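Local coordinates for protein arginase, mitochondrial (Medicago truncatula, PDB 6VSS) that hydrolyses L-arginine to urea and L-ornithine with a pair of manganese ions, and also splits agmatine into urea and putrescine, at residues A185-Y190 with N226-Q231; L189-E194 with F204-E209. All blocks are in the same frame, centred on the assembly; numbering follows the deposited sequence.

Contact 1: A185-Y190 with N226-Q231; sequences AHPDLY and NDVREQ. With MN (manganese (II) ion), chain I; MN (manganese (II) ion), chain J.
Val228 meets Pro187, Leu189 and Tyr190, projecting one small branched side chain from helix 226-234 against the metal-binding loop. From its CB two methyls part ways. CG1, anti to the backbone N (chi1 163°), reaches CB of Pro187 at 3.8 Å and CB of Leu189 at 3.9 Å. CG2 takes the other side and stands over the centre of the Tyr190 ring, 4.0 Å from the centroid and 8° off the ring normal, a CH-pi contact. Valine suits the place because its branching at CB serves both surfaces without a long, flexible chain. One turn further on, the chain of Gln231 bends at chi2, and NE2 donates to O of Leu189 at 3.0 Å, nearly in line with the C=O. With an alanine here, NE2 and the CG beside that carbonyl are gone, which would probably leave O of Leu189 without its amide donor and the loop less firmly held. On the far side of the loop, His186 ND1 and Asp188 OD2 each bind one manganese ion, and a water bridging the two metals donates to Asp188 OD1 at 2.6 Å. His160, Asp184, Asp269 and Asp271 supply the remaining protein ligands. The division of chemistry is clear: imidazole and carboxylate face the metals, while apolar packing and one amide bond tie the ornithine-binding residues Leu189 and Tyr190 to the helix.

Contact 2: L189-E194 with F204-E209; sequences LYHDFE and FARIME
Leu189 and Ala205 bring the irregular loop and the helix closest together, with their CA atoms 4.6 Å apart, and from there the loop backbone stays beside Ala205 as far as His191 and then leaves the helix. The small Ala205 permits this approach: its CB, without further branches, lies 3.3 Å from O of Tyr190. CD2 of Leu189 packs 3.7 Å from CB of Phe204 and more loosely against CG of Met208, an apolar match.

The polar half is carried by Arg206. Bends at chi2 and chi3 fold its chain back so that NE and NH2 grip the Glu209 carboxylate side-on: NE meets OE2 at 2.9 Å, almost straight, and NH2 forms a salt bridge with OE1. The same NH2 also donates to O of His191 at 2.8 Å, approaching tilted from the carbonyl plane. Although CB of His191 points away from the helix, chi1 of 175° swings its ring back, and ND1 makes a weak 3.5 Å bond to OE1 of Glu209 at the ring edge, imidazole and carboxylate planes 72° apart. Glu209 OE1 thus receives both guanidinium and imidazole. NH1 of Arg206 is bound by O of Tyr197, whose ring also makes a cation-pi contact with it.

Phe204 meets the ring of the manganese ligand His160 edge-to-face, so this helix start lies against the metal site, while Leu189 and Tyr190 belong to the L-ornithine site. Around this contact, helix 163-174 packs on Arg206 through Phe164, strand 213-221 touches Phe204 and Met208, and helix 226-234 covers Leu189 and Tyr190.

Overall arrangement
From the N terminus, the chain leaves strand 178-183 of the parallel sheet and enters the loop that holds His186 and Asp188. Contact 2 closes first, a short excursion after which helix 203-209 comes back against residues 189-194. The chain then runs through strand 213-221 to helix 226-234, which comes back to residues 185-190 and closes contact 1. Both closures start from one loop and share Leu189 and Tyr190, and the helix of contact 2 lies within the longer excursion. A probable hydrogen bond from Phe204 N to Asp188 O joins them directly. Together they set two helices against the loop beside the manganese pair.

Contact 1: A185-Y190 with N226-Q231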
loop_
_atom_site.group_PDB
_atom_site.type_symbol
_atom_site.label_atom_id
_atom_site.label_comp_id
_atom_site.label_asym_id
_atom_site.label_seq_id
_atom_site.Cartn_x
_atom_site.Cartn_y
_atom_site.Cartn_z
ATOM N N ALA B 185 -4.947 -17.842 -17.630
ATOM C CA ALA B 185 -5.928 -16.910 -18.241
ATOM C C ALA B 185 -5.795 -16.915 -19.774
ATOM O O ALA B 185 -6.815 -16.581 -20.467
ATOM C CB ALA B 185 -5.769 -15.524 -17.682
ATOM N N HIS B 186 -4.632 -17.303 -20.304
ATOM C CA HIS B 186 -4.197 -17.006 -21.692
ATOM C C HIS B 186 -3.799 -18.310 -22.341
ATOM O O HIS B 186 -3.142 -19.122 -21.723
ATOM C CB HIS B 186 -2.975 -16.071 -21.746
ATOM C CG HIS B 186 -3.101 -14.864 -20.885
ATOM N ND1 HIS B 186 -2.520 -14.771 -19.598
ATOM C CD2 HIS B 186 -3.776 -13.708 -21.113
ATOM C CE1 HIS B 186 -2.904 -13.586 -19.093
ATOM N NE2 HIS B 186 -3.648 -12.905 -20.003
ATOM N N PRO B 187 -4.266 -18.625 -23.561
ATOM C CA PRO B 187 -3.898 -19.911 -24.151
ATOM C C PRO B 187 -2.384 -20.079 -24.368
ATOM O O PRO B 187 -1.943 -21.204 -24.546
ATOM C CB PRO B 187 -4.685 -19.955 -25.473
ATOM C CG PRO B 187 -5.846 -18.969 -25.275
ATOM C CD PRO B 187 -5.298 -17.901 -24.334
ATOM N N ASP B 188 -1.640 -18.987 -24.508
ATOM C CA ASP B 188 -0.206 -19.014 -24.881
ATOM C C ASP B 188 0.024 -19.859 -26.140
ATOM O O ASP B 188 1.068 -20.496 -26.214
ATOM C CB ASP B 188 0.643 -19.541 -23.738
ATOM C CG ASP B 188 0.715 -18.614 -22.535
ATOM O OD1 ASP B 188 0.231 -17.461 -22.667
ATOM O OD2 ASP B 188 1.309 -19.045 -21.518
ATOM N N LEU B 189 -0.816 -19.682 -27.170
ATOM C CA LEU B 189 -0.742 -20.466 -28.434
ATOM C C LEU B 189 -0.499 -19.586 -29.669
ATOM O O LEU B 189 -0.602 -20.123 -30.761
ATOM C CB LEU B 189 -2.049 -21.243 -28.562
ATOM C CG LEU B 189 -2.048 -22.567 -27.809
ATOM C CD1 LEU B 189 -3.468 -23.099 -27.631
ATOM C CD2 LEU B 189 -1.185 -23.596 -28.541
ATOM N N TYR B 190 -0.158 -18.302 -29.519
ATOM C CA TYR B 190 0.176 -17.416 -30.663
ATOM C C TYR B 190 1.266 -18.031 -31.549
ATOM O O TYR B 190 2.292 -18.498 -31.016
ATOM C CB TYR B 190 0.769 -16.102 -30.187
ATOM C CG TYR B 190 -0.245 -15.124 -29.690
ATOM C CD1 TYR B 190 -0.832 -14.205 -30.547
ATOM C CD2 TYR B 190 -0.597 -15.113 -28.348
ATOM C CE1 TYR B 190 -1.732 -13.271 -30.059
ATOM C CE2 TYR B 190 -1.489 -14.182 -27.845
ATOM C CZ TYR B 190 -2.067 -13.275 -28.711
ATOM O OH TYR B 190 -2.985 -12.400 -28.204
ATOM N N ASN B 226 -9.211 -14.246 -31.855
ATOM C CA ASN B 226 -9.867 -15.155 -32.818
ATOM C C ASN B 226 -8.778 -15.895 -33.604
ATOM O O ASN B 226 -9.039 -17.009 -33.998
ATOM C CB ASN B 226 -10.939 -14.429 -33.635
ATOM C CG ASN B 226 -12.018 -13.817 -32.752
ATOM O OD1 ASN B 226 -12.514 -14.463 -31.843
ATOM N ND2 ASN B 226 -12.357 -12.555 -32.968
ATOM N N ASP B 227 -7.577 -15.375 -33.761
ATOM C CA ASP B 227 -6.519 -16.120 -34.503
ATOM C C ASP B 227 -6.006 -17.297 -33.677
ATOM O O ASP B 227 -5.558 -18.286 -34.258
ATOM C CB ASP B 227 -5.339 -15.232 -34.852
ATOM C CG ASP B 227 -5.655 -14.393 -36.067
ATOM O OD1 ASP B 227 -6.574 -14.783 -36.818
ATOM O OD2 ASP B 227 -5.009 -13.352 -36.238
ATOM N N VAL B 228 -6.072 -17.190 -32.356
ATOM C CA VAL B 228 -5.575 -18.258 -31.435
ATOM C C VAL B 228 -6.679 -19.295 -31.301
ATOM O O VAL B 228 -6.341 -20.473 -31.150
ATOM C CB VAL B 228 -5.122 -17.650 -30.097
ATOM C CG1 VAL B 228 -4.998 -18.674 -28.987
ATOM C CG2 VAL B 228 -3.814 -16.904 -30.318
ATOM N N ARG B 229 -7.942 -18.878 -31.471
ATOM C CA ARG B 229 -9.063 -19.842 -31.618
ATOM C C ARG B 229 -8.745 -20.754 -32.800
ATOM O O ARG B 229 -9.007 -21.948 -32.655
ATOM C CB ARG B 229 -10.412 -19.140 -31.697
ATOM C CG ARG B 229 -10.888 -18.661 -30.341
ATOM C CD ARG B 229 -12.215 -17.981 -30.462
ATOM N NE ARG B 229 -12.596 -17.206 -29.283
ATOM C CZ ARG B 229 -13.172 -17.711 -28.203
ATOM N NH1 ARG B 229 -13.362 -19.015 -28.137
ATOM N NH2 ARG B 229 -13.551 -16.938 -27.191
ATOM N N GLU B 230 -8.128 -20.236 -33.875
ATOM C CA GLU B 230 -7.676 -21.084 -35.026
ATOM C C GLU B 230 -6.664 -22.098 -34.503
ATOM O O GLU B 230 -6.693 -23.252 -34.922
ATOM C CB GLU B 230 -6.910 -20.354 -36.150
ATOM C CG GLU B 230 -7.594 -19.191 -36.863
ATOM C CD GLU B 230 -6.721 -18.517 -37.946
ATOM O OE1 GLU B 230 -6.343 -17.297 -37.803
ATOM O OE2 GLU B 230 -6.384 -19.217 -38.950
ATOM N N GLN B 231 -5.722 -21.623 -33.690
ATOM C CA GLN B 231 -4.568 -22.442 -33.227
ATOM C C GLN B 231 -5.122 -23.614 -32.403
ATOM O O GLN B 231 -4.729 -24.768 -32.676
ATOM C CB GLN B 231 -3.561 -21.567 -32.472
ATOM C CG GLN B 231 -2.781 -20.619 -33.362
ATOM C CD GLN B 231 -1.679 -21.308 -34.128
ATOM O OE1 GLN B 231 -1.896 -21.887 -35.182
ATOM N NE2 GLN B 231 -0.470 -21.252 -33.584
HETATM MN MN MN I . -1.079 -16.079 -18.330
HETATM MN MN MN J . 0.764 -18.280 -19.560
HETATM O O HOH W 1 -0.105 -16.525 -20.212
#

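Contact 2: L189-E194 with F204-E209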
loop_
_atom_site.group_PDB
_atom_site.type_symbol
_atom_site.label_atom_id
_atom_site.label_comp_id
_atom_site.label_asym_id
_atom_site.label_seq_id
_atom_site.Cartn_x
_atom_site.Cartn_y
_atom_site.Cartn_z
ATOM N N LEU B 189 -0.816 -19.682 -27.170
ATOM C CA LEU B 189 -0.742 -20.466 -28.434
ATOM C C LEU B 189 -0.499 -19.586 -29.669
ATOM O O LEU B 189 -0.602 -20.123 -30.761
ATOM C CB LEU B 189 -2.049 -21.243 -28.562
ATOM C CG LEU B 189 -2.048 -22.567 -27.809
ATOM C CD1 LEU B 189 -3.468 -23.099 -27.631
ATOM C CD2 LEU B 189 -1.185 -23.596 -28.541
ATOM N N TYR B 190 -0.158 -18.302 -29.519
ATOM C CA TYR B 190 0.176 -17.416 -30.663
ATOM C C TYR B 190 1.266 -18.031 -31.549
ATOM O O TYR B 190 2.292 -18.498 -31.016
ATOM C CB TYR B 190 0.769 -16.102 -30.187
ATOM C CG TYR B 190 -0.245 -15.124 -29.690
ATOM C CD1 TYR B 190 -0.832 -14.205 -30.547
ATOM C CD2 TYR B 190 -0.597 -15.113 -28.348
ATOM C CE1 TYR B 190 -1.732 -13.271 -30.059
ATOM C CE2 TYR B 190 -1.489 -14.182 -27.845
ATOM C CZ TYR B 190 -2.067 -13.275 -28.711
ATOM O OH TYR B 190 -2.985 -12.400 -28.204
ATOM N N HIS B 191 1.104 -17.979 -32.870
ATOM C CA HIS B 191 2.160 -18.451 -33.806
ATOM C C HIS B 191 3.301 -17.437 -33.777
ATOM O O HIS B 191 4.453 -17.859 -33.859
ATOM C CB HIS B 191 1.637 -18.646 -35.229
ATOM C CG HIS B 191 2.713 -18.999 -36.203
ATOM N ND1 HIS B 191 3.500 -20.139 -36.064
ATOM C CD2 HIS B 191 3.137 -18.379 -37.321
ATOM C CE1 HIS B 191 4.345 -20.208 -37.063
ATOM N NE2 HIS B 191 4.147 -19.136 -37.845
ATOM N N ASP B 192 2.975 -16.158 -33.583
ATOM C CA ASP B 192 3.882 -15.016 -33.881
ATOM C C ASP B 192 3.413 -13.808 -33.064
ATOM O O ASP B 192 2.527 -13.073 -33.495
ATOM C CB ASP B 192 3.924 -14.767 -35.394
ATOM C CG ASP B 192 4.858 -13.672 -35.867
ATOM O OD1 ASP B 192 5.631 -13.129 -35.043
ATOM O OD2 ASP B 192 4.822 -13.389 -37.072
ATOM N N PHE B 193 4.022 -13.628 -31.904
ATOM C CA PHE B 193 3.833 -12.486 -30.984
ATOM C C PHE B 193 5.071 -11.584 -31.091
ATOM O O PHE B 193 6.127 -11.953 -30.490
ATOM C CB PHE B 193 3.619 -12.992 -29.551
ATOM C CG PHE B 193 3.080 -11.928 -28.631
ATOM C CD1 PHE B 193 3.923 -10.986 -28.070
ATOM C CD2 PHE B 193 1.726 -11.820 -28.392
ATOM C CE1 PHE B 193 3.409 -9.979 -27.266
ATOM C CE2 PHE B 193 1.215 -10.812 -27.580
ATOM C CZ PHE B 193 2.054 -9.895 -27.022
ATOM N N GLU B 194 4.938 -10.480 -31.850
ATOM C CA GLU B 194 5.914 -9.361 -31.999
ATOM C C GLU B 194 7.245 -9.915 -32.541
ATOM O O GLU B 194 8.296 -9.489 -32.046
ATOM C CB GLU B 194 6.070 -8.634 -30.656
ATOM C CG GLU B 194 4.784 -8.021 -30.115
ATOM C CD GLU B 194 4.930 -7.150 -28.866
ATOM O OE1 GLU B 194 6.064 -6.730 -28.579
ATOM O OE2 GLU B 194 3.916 -6.868 -28.182
ATOM N N PHE B 204 3.174 -22.677 -25.988
ATOM C CA PHE B 204 2.397 -23.893 -26.323
ATOM C C PHE B 204 2.295 -24.049 -27.852
ATOM O O PHE B 204 2.078 -25.157 -28.279
ATOM C CB PHE B 204 1.067 -23.915 -25.584
ATOM C CG PHE B 204 1.283 -24.127 -24.110
ATOM C CD1 PHE B 204 1.633 -25.377 -23.625
ATOM C CD2 PHE B 204 1.277 -23.051 -23.236
ATOM C CE1 PHE B 204 1.870 -25.558 -22.269
ATOM C CE2 PHE B 204 1.565 -23.228 -21.888
ATOM C CZ PHE B 204 1.834 -24.482 -21.404
ATOM N N ALA B 205 2.433 -22.982 -28.643
ATOM C CA ALA B 205 2.587 -23.133 -30.111
ATOM C C ALA B 205 3.901 -23.883 -30.375
ATOM O O ALA B 205 3.869 -24.860 -31.108
ATOM C CB ALA B 205 2.520 -21.789 -30.789
ATOM N N ARG B 206 5.001 -23.494 -29.722
ATOM C CA ARG B 206 6.310 -24.184 -29.875
ATOM C C ARG B 206 6.113 -25.663 -29.531
ATOM O O ARG B 206 6.505 -26.558 -30.325
ATOM C CB ARG B 206 7.358 -23.503 -28.997
ATOM C CG ARG B 206 7.544 -22.013 -29.270
ATOM C CD ARG B 206 8.103 -21.692 -30.645
ATOM N NE ARG B 206 7.072 -21.436 -31.655
ATOM C CZ ARG B 206 6.411 -20.291 -31.845
ATOM N NH1 ARG B 206 6.619 -19.221 -31.090
ATOM N NH2 ARG B 206 5.490 -20.239 -32.795
ATOM N N ILE B 207 5.460 -25.929 -28.405
ATOM C CA ILE B 207 5.370 -27.304 -27.845
ATOM C C ILE B 207 4.586 -28.118 -28.857
ATOM O O ILE B 207 5.123 -29.112 -29.343
ATOM C CB ILE B 207 4.752 -27.297 -26.436
ATOM C CG1 ILE B 207 5.737 -26.794 -25.380
ATOM C CG2 ILE B 207 4.187 -28.644 -26.081
ATOM C CD1 ILE B 207 5.062 -26.309 -24.085
ATOM N N MET B 208 3.372 -27.670 -29.165
ATOM C CA MET B 208 2.469 -28.340 -30.116
ATOM C C MET B 208 3.164 -28.478 -31.489
ATOM O O MET B 208 3.133 -29.572 -32.034
ATOM C CB MET B 208 1.149 -27.577 -30.256
ATOM C CG MET B 208 0.230 -27.640 -29.031
ATOM S SD MET B 208 0.307 -29.128 -27.977
ATOM C CE MET B 208 -1.031 -30.047 -28.741
ATOM N N GLU B 209 3.782 -27.424 -32.030
ATOM C CA GLU B 209 4.523 -27.504 -33.314
ATOM C C GLU B 209 5.489 -28.682 -33.252
ATOM O O GLU B 209 5.616 -29.328 -34.264
ATOM C CB GLU B 209 5.363 -26.258 -33.613
ATOM C CG GLU B 209 4.542 -25.057 -33.992
ATOM C CD GLU B 209 5.162 -23.696 -33.732
ATOM O OE1 GLU B 209 4.436 -22.691 -33.902
ATOM O OE2 GLU B 209 6.372 -23.632 -33.390
#